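Local coordinates for protein mannuronan C5-epimerase (Pseudomonas syringae pv. tomato, PDB 4NK6) that converts beta-D-mannuronate residues of the alginate polymer to alpha-L-guluronate in the periplasm and helps protect the new polymer from degradation on its way to export, at residues S217-T220 and V226-R229; L322-V327 and E405-D410; A174-R177 and F182-F185; V118-I123 and W166-N171. One frame throughout, in Å; residues are numbered along the deposited sequence.

Contact 1: residues S217-T220 and V226-R229; sequences SQYT and VLKR
This contact closes a loop on the right-handed beta-helix, where strand 215-217 runs out into the short helix 221-227. Tyr219, just before the helix, meets Leu227 and Arg229 at its far end. No direct hydrogen bond joins 217-220 to 226-229; the touch is apolar, with a water beside it. The methyl CD1 of Leu227 sits over one face of the Tyr219 ring, 3.9 Å from the ring centroid. It lies 16° off the ring normal, a CH-pi contact displaced toward the CE2 and CZ side. The two side chains cross at about a right angle, and one leucine methyl does the touching. Arg229 approaches the ring obliquely with its aliphatic part, CG lying 3.8 Å from Tyr219 CE2. Its chain bends at CG (chi2 -52°) and turns the guanidinium back toward the helix end. There Arg229 NH2 donates to Leu227 O at 2.8 Å, and Leu227 CD2 lies over one guanidinium face. A water links the polar ends: it donates to Tyr219 OH at 2.8 Å and accepts from Arg229 NE at 3.2 Å. Both groups have further partners, Glu153 for the hydroxyl and Glu127 for the NE. Trp189 stacks on the tyrosine ring. Just after the strand, Gln218 OE1 accepts from Tyr219 N at 2.8 Å, in the carbonyl plane on a lone pair. This is a short helix, with Thr220 at the N-cap position, inserted in a loop of the right-handed parallel beta-helix.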
loop_
_atom_site.group_PDB
_atom_site.type_symbol
_atom_site.label_atom_id
_atom_site.label_comp_id
_atom_site.label_asym_id
_atom_site.label_seq_id
_atom_site.Cartn_x
_atom_site.Cartn_y
_atom_site.Cartn_z
ATOM N N SER A 217 -0.900 -0.436 -10.101
ATOM C CA SER A 217 -0.494 -1.686 -10.732
ATOM C C SER A 217 -0.110 -1.610 -12.196
ATOM O O SER A 217 -0.840 -1.058 -13.020
ATOM C CB SER A 217 -1.611 -2.733 -10.573
ATOM O OG SER A 217 -1.221 -4.002 -11.076
ATOM N N GLN A 218 1.029 -2.204 -12.525
ATOM C CA GLN A 218 1.335 -2.488 -13.916
ATOM C C GLN A 218 0.252 -3.426 -14.463
ATOM O O GLN A 218 -0.377 -4.167 -13.697
ATOM C CB GLN A 218 2.723 -3.134 -14.013
ATOM C CG GLN A 218 3.171 -3.542 -15.415
ATOM C CD GLN A 218 3.181 -2.378 -16.412
ATOM O OE1 GLN A 218 2.143 -2.005 -16.952
ATOM N NE2 GLN A 218 4.357 -1.815 -16.659
ATOM N N TYR A 219 0.024 -3.396 -15.773
ATOM C CA TYR A 219 -0.880 -4.353 -16.411
ATOM C C TYR A 219 -0.374 -5.783 -16.200
ATOM O O TYR A 219 0.786 -5.989 -15.830
ATOM C CB TYR A 219 -0.983 -4.081 -17.912
ATOM C CG TYR A 219 -1.704 -2.803 -18.275
ATOM C CD1 TYR A 219 -3.090 -2.732 -18.230
ATOM C CD2 TYR A 219 -0.999 -1.669 -18.681
ATOM C CE1 TYR A 219 -3.758 -1.569 -18.564
ATOM C CE2 TYR A 219 -1.660 -0.502 -19.019
ATOM C CZ TYR A 219 -3.043 -0.461 -18.961
ATOM O OH TYR A 219 -3.720 0.689 -19.292
ATOM N N THR A 220 -1.246 -6.765 -16.436
ATOM C CA THR A 220 -0.852 -8.174 -16.389
ATOM C C THR A 220 0.279 -8.397 -17.390
ATOM O O THR A 220 0.411 -7.627 -18.341
ATOM C CB THR A 220 -2.039 -9.123 -16.730
ATOM O OG1 THR A 220 -2.568 -8.792 -18.021
ATOM C CG2 THR A 220 -3.145 -9.018 -15.685
ATOM N N VAL A 226 2.356 -6.086 -24.689
ATOM C CA VAL A 226 1.781 -5.478 -25.883
ATOM C C VAL A 226 1.704 -3.966 -25.727
ATOM O O VAL A 226 2.113 -3.224 -26.612
ATOM C CB VAL A 226 0.371 -6.029 -26.171
ATOM C CG1 VAL A 226 -0.303 -5.237 -27.282
ATOM C CG2 VAL A 226 0.445 -7.505 -26.521
ATOM N N LEU A 227 1.181 -3.519 -24.590
ATOM C CA LEU A 227 1.008 -2.093 -24.337
ATOM C C LEU A 227 2.317 -1.391 -23.979
ATOM O O LEU A 227 2.530 -0.244 -24.379
ATOM C CB LEU A 227 -0.030 -1.863 -23.237
ATOM C CG LEU A 227 -1.474 -2.215 -23.596
ATOM C CD1 LEU A 227 -2.407 -1.787 -22.478
ATOM C CD2 LEU A 227 -1.866 -1.558 -24.909
ATOM N N LYS A 228 3.190 -2.097 -23.250
ATOM C CA LYS A 228 4.486 -1.570 -22.792
ATOM C C LYS A 228 4.398 -0.111 -22.357
ATOM O O LYS A 228 5.033 0.770 -22.932
ATOM C CB LYS A 228 5.608 -1.809 -23.829
ATOM C CG LYS A 228 5.201 -1.654 -25.280
ATOM C CD LYS A 228 6.336 -1.966 -26.253
ATOM C CE LYS A 228 6.442 -3.456 -26.547
ATOM N NZ LYS A 228 7.214 -3.724 -27.798
ATOM N N ARG A 229 3.586 0.125 -21.333
ATOM C CA ARG A 229 3.209 1.470 -20.925
ATOM C C ARG A 229 4.185 2.150 -19.965
ATOM O O ARG A 229 4.158 3.370 -19.811
ATOM C CB ARG A 229 1.813 1.446 -20.298
ATOM C CG ARG A 229 0.692 1.321 -21.310
ATOM C CD ARG A 229 0.839 2.374 -22.391
ATOM N NE ARG A 229 -0.373 2.518 -23.189
ATOM C CZ ARG A 229 -0.503 2.110 -24.449
ATOM N NH1 ARG A 229 -1.652 2.297 -25.085
ATOM N NH2 ARG A 229 0.510 1.520 -25.076
HETATM O O HOH W 1 -2.900 2.626 -21.188
#

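Contact 2: residues L322-V327 and E405-D410; sequences LDRNSV and ELDPFD
Arg324 reaches Asp407 with a chain extended from CG to NE (chi2 175°), while the carboxylate of Asp407 lies beside its own backbone N (chi1 -57°). The pair joins the end of strand 320-323, in the right-handed beta-helix, to the long loop between strands 388-393 and 414-418. Arg324 NE meets Asp407 OD2 at 2.9 Å in a salt bridge whose hydrogen bond is weak. The oxygen lies at the guanidinium edge, and the two flat groups stand 84° apart. The arginine also grips its neighbour: NH1 donates to Asp323 OD2 at 2.9 Å, exactly in the guanidinium plane and on the syn lone pair. Two carboxylates thus hold the guanidinium, which limits its rotation. Asp407 OD2 has a second cationic partner in Arg300, and Asp323 OD2 also bonds Ser299. The side chain of Arg324 is about 6 Å from that of His274, the inferred proton acceptor, so this network borders the probable active site. A water completes the bridge, accepting from Arg324 NH2 at 3.1 Å and donating to Asp407 OD2 at 2.8 Å.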
loop_
_atom_site.group_PDB
_atom_site.type_symbol
_atom_site.label_atom_id
_atom_site.label_comp_id
_atom_site.label_asym_id
_atom_site.label_seq_id
_atom_site.Cartn_x
_atom_site.Cartn_y
_atom_site.Cartn_z
ATOM N N LEU A 322 9.762 -7.303 5.738
ATOM C CA LEU A 322 10.397 -7.411 4.416
ATOM C C LEU A 322 10.353 -8.885 4.020
ATOM O O LEU A 322 10.930 -9.726 4.708
ATOM C CB LEU A 322 11.854 -6.940 4.454
ATOM C CG LEU A 322 12.162 -5.434 4.436
ATOM C CD1 LEU A 322 11.424 -4.678 5.514
ATOM C CD2 LEU A 322 13.666 -5.193 4.557
ATOM N N ASP A 323 9.671 -9.197 2.918
ATOM C CA ASP A 323 9.330 -10.584 2.596
ATOM C C ASP A 323 9.747 -10.975 1.177
ATOM O O ASP A 323 9.764 -10.133 0.268
ATOM C CB ASP A 323 7.817 -10.781 2.767
ATOM C CG ASP A 323 7.353 -12.201 2.440
ATOM O OD1 ASP A 323 7.915 -13.164 2.992
ATOM O OD2 ASP A 323 6.419 -12.351 1.628
ATOM N N ARG A 324 10.079 -12.251 0.996
ATOM C CA ARG A 324 10.273 -12.835 -0.338
ATOM C C ARG A 324 11.284 -12.092 -1.215
ATOM O O ARG A 324 10.927 -11.515 -2.249
ATOM C CB ARG A 324 8.927 -12.978 -1.066
ATOM C CG ARG A 324 8.072 -14.142 -0.551
ATOM C CD ARG A 324 6.679 -14.200 -1.184
ATOM N NE ARG A 324 6.030 -15.495 -0.952
ATOM C CZ ARG A 324 5.446 -15.847 0.194
ATOM N NH1 ARG A 324 5.427 -15.005 1.221
ATOM N NH2 ARG A 324 4.882 -17.045 0.315
ATOM N N ASN A 325 12.542 -12.109 -0.789
ATOM C CA ASN A 325 13.642 -11.608 -1.606
ATOM C C ASN A 325 13.508 -10.115 -1.941
ATOM O O ASN A 325 13.825 -9.674 -3.053
ATOM C CB ASN A 325 13.794 -12.474 -2.871
ATOM C CG ASN A 325 15.140 -12.299 -3.543
ATOM O OD1 ASN A 325 16.120 -11.914 -2.901
ATOM N ND2 ASN A 325 15.197 -12.588 -4.848
ATOM N N SER A 326 13.038 -9.344 -0.965
ATOM C CA SER A 326 13.007 -7.890 -1.062
ATOM C C SER A 326 14.316 -7.334 -0.514
ATOM O O SER A 326 14.569 -7.409 0.692
ATOM C CB SER A 326 11.821 -7.329 -0.273
ATOM O OG SER A 326 10.594 -7.730 -0.860
ATOM N N VAL A 327 15.149 -6.784 -1.399
ATOM C CA VAL A 327 16.545 -6.482 -1.064
ATOM C C VAL A 327 16.961 -5.040 -1.383
ATOM O O VAL A 327 16.296 -4.356 -2.151
ATOM C CB VAL A 327 17.516 -7.453 -1.806
ATOM C CG1 VAL A 327 17.070 -8.903 -1.632
ATOM C CG2 VAL A 327 17.607 -7.107 -3.289
ATOM N N GLU A 405 9.510 -22.210 -6.789
ATOM C CA GLU A 405 9.918 -21.736 -8.107
ATOM C C GLU A 405 9.801 -20.213 -8.192
ATOM O O GLU A 405 10.725 -19.535 -8.647
ATOM C CB GLU A 405 9.092 -22.407 -9.210
ATOM N N LEU A 406 8.666 -19.688 -7.740
ATOM C CA LEU A 406 8.419 -18.247 -7.722
ATOM C C LEU A 406 9.210 -17.545 -6.620
ATOM O O LEU A 406 9.757 -16.467 -6.831
ATOM C CB LEU A 406 6.927 -17.970 -7.534
ATOM C CG LEU A 406 6.466 -16.512 -7.451
ATOM C CD1 LEU A 406 6.576 -15.810 -8.806
ATOM C CD2 LEU A 406 5.041 -16.449 -6.931
ATOM N N ASP A 407 9.263 -18.163 -5.445
ATOM C CA ASP A 407 9.930 -17.562 -4.294
ATOM C C ASP A 407 11.015 -18.483 -3.732
ATOM O O ASP A 407 10.830 -19.099 -2.677
ATOM C CB ASP A 407 8.905 -17.226 -3.207
ATOM C CG ASP A 407 7.814 -16.298 -3.703
ATOM O OD1 ASP A 407 8.148 -15.244 -4.287
ATOM O OD2 ASP A 407 6.620 -16.623 -3.519
ATOM N N PRO A 408 12.150 -18.593 -4.443
ATOM C CA PRO A 408 13.232 -19.435 -3.923
ATOM C C PRO A 408 13.808 -18.852 -2.640
ATOM O O PRO A 408 13.678 -17.652 -2.386
ATOM C CB PRO A 408 14.272 -19.416 -5.048
ATOM C CG PRO A 408 13.963 -18.194 -5.846
ATOM C CD PRO A 408 12.482 -18.001 -5.753
ATOM N N PHE A 409 14.422 -19.706 -1.832
ATOM C CA PHE A 409 14.944 -19.296 -0.536
ATOM C C PHE A 409 16.208 -20.083 -0.249
ATOM O O PHE A 409 16.478 -21.094 -0.891
ATOM C CB PHE A 409 13.920 -19.587 0.563
ATOM C CG PHE A 409 13.837 -21.041 0.939
ATOM C CD1 PHE A 409 13.106 -21.929 0.166
ATOM C CD2 PHE A 409 14.506 -21.522 2.054
ATOM C CE1 PHE A 409 13.033 -23.270 0.505
ATOM C CE2 PHE A 409 14.442 -22.860 2.396
ATOM C CZ PHE A 409 13.702 -23.738 1.619
ATOM N N ASP A 410 16.969 -19.627 0.736
ATOM C CA ASP A 410 18.130 -20.373 1.196
ATOM C C ASP A 410 18.225 -20.318 2.722
ATOM O O ASP A 410 18.194 -19.237 3.320
ATOM C CB ASP A 410 19.407 -19.840 0.547
ATOM C CG ASP A 410 20.631 -20.632 0.948
ATOM O OD1 ASP A 410 20.511 -21.866 1.099
ATOM O OD2 ASP A 410 21.707 -20.020 1.125
HETATM O O HOH W 2 5.019 -18.655 -2.357
HETATM O O HOH W 3 10.577 -14.293 -3.815
#

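Contact 3: residues A174-R177 and F182-F185; sequences AAYR and FRPF
An arginine side chain closes this loop against a backbone carbonyl. The loop runs between strands 172-173 and 186-188 of the right-handed beta-helix, and Arg183 spans it to reach Ala174 and Tyr176. Its NH1 donates to Ala174 O at 3.1 Å, with an N-H...O angle of 158°. The bond is nearly flat at both ends: the donor lies in the carbonyl plane, and the oxygen lies near the guanidinium plane, at its edge. The bend of the chain at chi3 (-55°) turns the guanidinium toward the carbonyl. Arg183 CD lies 3.3 Å from Ala174 O. The Ala174 methyl points toward 182-185, its CB 4.3 Å from Arg183 CD. Tyr176 N is 3.3 Å from Arg183 NH1, but both are donors and do not bond each other. Instead both turn to Asp243, whose OD2 bonds Tyr176 N and forms a salt bridge with Arg183 NH1. Arg183 NE donates to Gly205 O, its strongest polar partner. Among the partners of the guanidinium are thus two backbone carbonyls and one carboxylate, which probably compensates its charge. Tyr176 supplies the other half of the contact. Its CB lies 3.5 Å from Arg183 NH1. The ring meets the guanidinium with its edge, the planes 73° apart, so this is no parallel stack. The ring atom that comes over is Tyr176 CD1, which sits 4.1 Å above the guanidinium plane of Arg183, over its centre.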
loop_
_atom_site.group_PDB
_atom_site.type_symbol
_atom_site.label_atom_id
_atom_site.label_comp_id
_atom_site.label_asym_id
_atom_site.label_seq_id
_atom_site.Cartn_x
_atom_site.Cartn_y
_atom_site.Cartn_z
ATOM N N ALA A 174 -19.542 1.581 3.907
ATOM C CA ALA A 174 -19.626 0.133 3.708
ATOM C C ALA A 174 -18.703 -0.602 4.673
ATOM O O ALA A 174 -17.703 -1.191 4.255
ATOM C CB ALA A 174 -19.268 -0.225 2.265
ATOM N N ALA A 175 -19.042 -0.567 5.958
ATOM C CA ALA A 175 -18.192 -1.138 7.001
ATOM C C ALA A 175 -17.840 -2.589 6.689
ATOM O O ALA A 175 -18.677 -3.337 6.189
ATOM C CB ALA A 175 -18.867 -1.025 8.371
ATOM N N TYR A 176 -16.595 -2.973 6.963
ATOM C CA TYR A 176 -16.134 -4.315 6.630
ATOM C C TYR A 176 -16.948 -5.382 7.341
ATOM O O TYR A 176 -17.243 -5.247 8.522
ATOM C CB TYR A 176 -14.659 -4.495 6.989
ATOM C CG TYR A 176 -14.225 -5.913 6.795
ATOM C CD1 TYR A 176 -14.027 -6.416 5.516
ATOM C CD2 TYR A 176 -14.056 -6.769 7.881
ATOM C CE1 TYR A 176 -13.653 -7.724 5.318
ATOM C CE2 TYR A 176 -13.682 -8.096 7.688
ATOM C CZ TYR A 176 -13.484 -8.559 6.399
ATOM O OH TYR A 176 -13.110 -9.854 6.165
ATOM N N ARG A 177 -17.299 -6.446 6.621
ATOM C CA ARG A 177 -18.021 -7.569 7.216
ATOM C C ARG A 177 -17.408 -8.924 6.868
ATOM O O ARG A 177 -17.269 -9.780 7.726
ATOM C CB ARG A 177 -19.494 -7.565 6.777
ATOM C CG ARG A 177 -20.312 -6.422 7.348
ATOM C CD ARG A 177 -21.791 -6.541 6.991
ATOM N NE ARG A 177 -22.068 -6.298 5.577
ATOM C CZ ARG A 177 -23.212 -5.792 5.123
ATOM N NH1 ARG A 177 -24.178 -5.465 5.976
ATOM N NH2 ARG A 177 -23.390 -5.602 3.821
ATOM N N PHE A 182 -18.217 -7.568 -2.184
ATOM C CA PHE A 182 -17.693 -6.457 -2.974
ATOM C C PHE A 182 -17.747 -5.141 -2.194
ATOM O O PHE A 182 -18.765 -4.818 -1.575
ATOM C CB PHE A 182 -18.479 -6.296 -4.295
ATOM C CG PHE A 182 -18.236 -4.962 -4.970
ATOM C CD1 PHE A 182 -17.178 -4.801 -5.853
ATOM C CD2 PHE A 182 -19.042 -3.858 -4.691
ATOM C CE1 PHE A 182 -16.931 -3.568 -6.458
ATOM C CE2 PHE A 182 -18.792 -2.621 -5.284
ATOM C CZ PHE A 182 -17.734 -2.480 -6.173
ATOM N N ARG A 183 -16.647 -4.388 -2.216
ATOM C CA ARG A 183 -16.653 -3.004 -1.759
ATOM C C ARG A 183 -15.901 -2.175 -2.790
ATOM O O ARG A 183 -14.916 -2.643 -3.363
ATOM C CB ARG A 183 -16.014 -2.857 -0.364
ATOM C CG ARG A 183 -16.712 -3.690 0.717
ATOM C CD ARG A 183 -16.272 -3.300 2.130
ATOM N NE ARG A 183 -14.824 -3.371 2.305
ATOM C CZ ARG A 183 -14.169 -2.847 3.340
ATOM N NH1 ARG A 183 -14.825 -2.213 4.310
ATOM N NH2 ARG A 183 -12.855 -2.956 3.410
ATOM N N PRO A 184 -16.391 -0.960 -3.063
ATOM C CA PRO A 184 -15.719 -0.034 -3.979
ATOM C C PRO A 184 -14.236 0.097 -3.680
ATOM O O PRO A 184 -13.809 -0.161 -2.558
ATOM C CB PRO A 184 -16.432 1.289 -3.700
ATOM C CG PRO A 184 -17.862 0.842 -3.436
ATOM C CD PRO A 184 -17.699 -0.441 -2.625
ATOM N N PHE A 185 -13.463 0.506 -4.680
ATOM C CA PHE A 185 -12.022 0.561 -4.535
ATOM C C PHE A 185 -11.457 1.517 -5.569
ATOM O O PHE A 185 -12.169 1.978 -6.465
ATOM C CB PHE A 185 -11.413 -0.842 -4.716
ATOM C CG PHE A 185 -11.747 -1.479 -6.043
ATOM C CD1 PHE A 185 -10.993 -1.200 -7.175
ATOM C CD2 PHE A 185 -12.816 -2.357 -6.159
ATOM C CE1 PHE A 185 -11.307 -1.769 -8.393
ATOM C CE2 PHE A 185 -13.136 -2.940 -7.378
ATOM C CZ PHE A 185 -12.386 -2.653 -8.494
#

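Contact 4: residues V118-I123 and W166-N171; sequences VARLPI and WSETRN
Glu168 OE1 is gripped by two nitrogens of Arg120, NE at 2.9 Å and NH2 at 3.1 Å. This side-on salt bridge joins the ends of strands 116-119 and 162-167 on the right-handed beta-helix. The two strands do not pair directly: strand 139-143 runs parallel between them, so the salt bridge spans an intervening turn. Both bonds go to the one oxygen. They reach it on its syn side and from the same face of the carboxylate, NE lying 22° and NH2 26° out of its plane. The oxygen, in turn, stays close to the guanidinium plane, at the edge. The NE bond is the straighter, with an N-H...O angle of 151°. The carboxylate meets the guanidinium at its edge, the two planes turned well away from parallel. Both chains are extended beyond CG and cross at about a right angle, the carboxylate coming to the NE-NH2 side of the guanidinium. Arg120 CG lies beside its backbone N, and from there the chain runs out to NE toward Glu168. Glu168 OE2 has its own partner, Ser143 on the intervening strand 139-143, so each carboxylate oxygen is engaged and the group's rotation is fixed. Val118 adds an apolar floor: its CG1 lies over one face of the Arg120 guanidinium and 4.2 Å from Glu168 OE1. The chain turns around the glutamate in an ST motif: Ser167 OG accepts from Arg170 N, three residues on, at 3.2 Å. It also accepts from the side chain of the same arginine, whose NE donates at 3.1 Å, near the guanidinium plane.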
loop_
_atom_site.group_PDB
_atom_site.type_symbol
_atom_site.label_atom_id
_atom_site.label_comp_id
_atom_site.label_asym_id
_atom_site.label_seq_id
_atom_site.Cartn_x
_atom_site.Cartn_y
_atom_site.Cartn_z
ATOM N N VAL A 118 -23.182 10.973 -4.963
ATOM C CA VAL A 118 -23.214 9.510 -5.012
ATOM C C VAL A 118 -23.010 9.006 -6.442
ATOM O O VAL A 118 -23.807 9.313 -7.329
ATOM C CB VAL A 118 -24.552 8.932 -4.489
ATOM C CG1 VAL A 118 -24.515 7.405 -4.520
ATOM C CG2 VAL A 118 -24.847 9.428 -3.083
ATOM N N ALA A 119 -21.939 8.247 -6.665
ATOM C CA ALA A 119 -21.697 7.630 -7.974
ATOM C C ALA A 119 -22.347 6.252 -8.030
ATOM O O ALA A 119 -22.113 5.415 -7.156
ATOM C CB ALA A 119 -20.209 7.508 -8.248
ATOM N N ARG A 120 -23.156 6.011 -9.055
ATOM C CA ARG A 120 -23.820 4.715 -9.178
ATOM C C ARG A 120 -23.325 3.923 -10.386
ATOM O O ARG A 120 -23.956 2.962 -10.816
ATOM C CB ARG A 120 -25.341 4.891 -9.195
ATOM C CG ARG A 120 -25.874 5.445 -7.885
ATOM C CD ARG A 120 -27.375 5.306 -7.784
ATOM N NE ARG A 120 -27.889 5.880 -6.543
ATOM C CZ ARG A 120 -28.267 7.149 -6.408
ATOM N NH1 ARG A 120 -28.183 7.982 -7.434
ATOM N NH2 ARG A 120 -28.733 7.585 -5.248
ATOM N N LEU A 121 -22.189 4.350 -10.925
ATOM C CA LEU A 121 -21.472 3.608 -11.957
ATOM C C LEU A 121 -19.996 3.702 -11.613
ATOM O O LEU A 121 -19.596 4.597 -10.877
ATOM C CB LEU A 121 -21.699 4.215 -13.342
ATOM C CG LEU A 121 -23.069 4.067 -14.008
ATOM C CD1 LEU A 121 -23.069 4.733 -15.389
ATOM C CD2 LEU A 121 -23.461 2.593 -14.119
ATOM N N PRO A 122 -19.180 2.770 -12.132
ATOM C CA PRO A 122 -17.735 2.945 -11.980
ATOM C C PRO A 122 -17.284 4.170 -12.760
ATOM O O PRO A 122 -17.957 4.580 -13.703
ATOM C CB PRO A 122 -17.153 1.681 -12.631
ATOM C CG PRO A 122 -18.284 0.675 -12.627
ATOM C CD PRO A 122 -19.535 1.485 -12.764
ATOM N N ILE A 123 -16.157 4.751 -12.369
ATOM C CA ILE A 123 -15.567 5.852 -13.130
ATOM C C ILE A 123 -14.248 5.375 -13.722
ATOM O O ILE A 123 -13.378 4.894 -13.001
ATOM C CB ILE A 123 -15.294 7.078 -12.235
ATOM C CG1 ILE A 123 -16.603 7.645 -11.690
ATOM C CG2 ILE A 123 -14.526 8.159 -13.008
ATOM C CD1 ILE A 123 -16.398 8.758 -10.673
ATOM N N TRP A 166 -19.520 3.449 -0.021
ATOM C CA TRP A 166 -20.787 3.828 0.592
ATOM C C TRP A 166 -21.893 2.795 0.371
ATOM O O TRP A 166 -22.184 2.402 -0.759
ATOM C CB TRP A 166 -21.228 5.194 0.044
ATOM C CG TRP A 166 -22.371 5.818 0.793
ATOM C CD1 TRP A 166 -23.697 5.779 0.458
ATOM C CD2 TRP A 166 -22.285 6.582 2.006
ATOM N NE1 TRP A 166 -24.437 6.470 1.388
ATOM C CE2 TRP A 166 -23.594 6.970 2.348
ATOM C CE3 TRP A 166 -21.226 6.966 2.838
ATOM C CZ2 TRP A 166 -23.875 7.724 3.489
ATOM C CZ3 TRP A 166 -21.508 7.719 3.968
ATOM C CH2 TRP A 166 -22.821 8.090 4.281
ATOM N N SER A 167 -22.512 2.360 1.461
ATOM C CA SER A 167 -23.654 1.466 1.368
ATOM C C SER A 167 -24.930 2.301 1.358
ATOM O O SER A 167 -25.236 2.996 2.327
ATOM C CB SER A 167 -23.654 0.474 2.533
ATOM O OG SER A 167 -24.849 -0.292 2.560
ATOM N N GLU A 168 -25.664 2.254 0.250
ATOM C CA GLU A 168 -26.910 3.002 0.152
ATOM C C GLU A 168 -27.982 2.401 1.051
ATOM O O GLU A 168 -28.846 3.121 1.558
ATOM C CB GLU A 168 -27.394 3.085 -1.298
ATOM C CG GLU A 168 -26.484 3.926 -2.190
ATOM C CD GLU A 168 -27.028 4.110 -3.598
ATOM O OE1 GLU A 168 -27.889 4.996 -3.797
ATOM O OE2 GLU A 168 -26.578 3.381 -4.508
ATOM N N THR A 169 -27.918 1.088 1.264
ATOM C CA THR A 169 -28.914 0.423 2.103
ATOM C C THR A 169 -28.694 0.748 3.584
ATOM O O THR A 169 -29.650 0.964 4.325
ATOM C CB THR A 169 -28.976 -1.111 1.867
ATOM O OG1 THR A 169 -27.740 -1.715 2.251
ATOM C CG2 THR A 169 -29.239 -1.415 0.406
ATOM N N ARG A 170 -27.433 0.806 4.004
ATOM C CA ARG A 170 -27.111 1.177 5.376
ATOM C C ARG A 170 -27.124 2.692 5.589
ATOM O O ARG A 170 -27.164 3.160 6.728
ATOM C CB ARG A 170 -25.750 0.602 5.787
ATOM C CG ARG A 170 -25.765 -0.893 6.116
ATOM C CD ARG A 170 -24.352 -1.437 6.327
ATOM N NE ARG A 170 -23.665 -1.698 5.062
ATOM C CZ ARG A 170 -22.481 -2.303 4.958
ATOM N NH1 ARG A 170 -21.839 -2.722 6.048
ATOM N NH2 ARG A 170 -21.936 -2.495 3.760
ATOM N N ASN A 171 -27.096 3.452 4.494
ATOM C CA ASN A 171 -26.957 4.911 4.554
ATOM C C ASN A 171 -25.730 5.329 5.365
ATOM O O ASN A 171 -25.803 6.185 6.251
ATOM C CB ASN A 171 -28.227 5.567 5.107
ATOM C CG ASN A 171 -28.222 7.079 4.955
ATOM O OD1 ASN A 171 -27.720 7.621 3.966
ATOM N ND2 ASN A 171 -28.776 7.770 5.946
#

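Overall arrangement
From the N terminus, contact 4 comes first, linking the ends of strands 116-119 and 162-167 across strand 139-143. Contact 3 follows at once and closes the loop between strands 172-173 and 186-188. Contact 1 then closes the helical loop after strand 215-217. Contact 2 has the longest span and ties the end of strand 320-323 to a loop near the C-terminal part of the beta-helix. The four run in series; none nests or crosses. Contacts 3 and 4 touch, Arg170 NH1 lying 3.2 Å from Ala175 O in a probable hydrogen bond. Contacts 2 and 4 lie on opposite sides of the chain's centre, about 40 Å apart between centres.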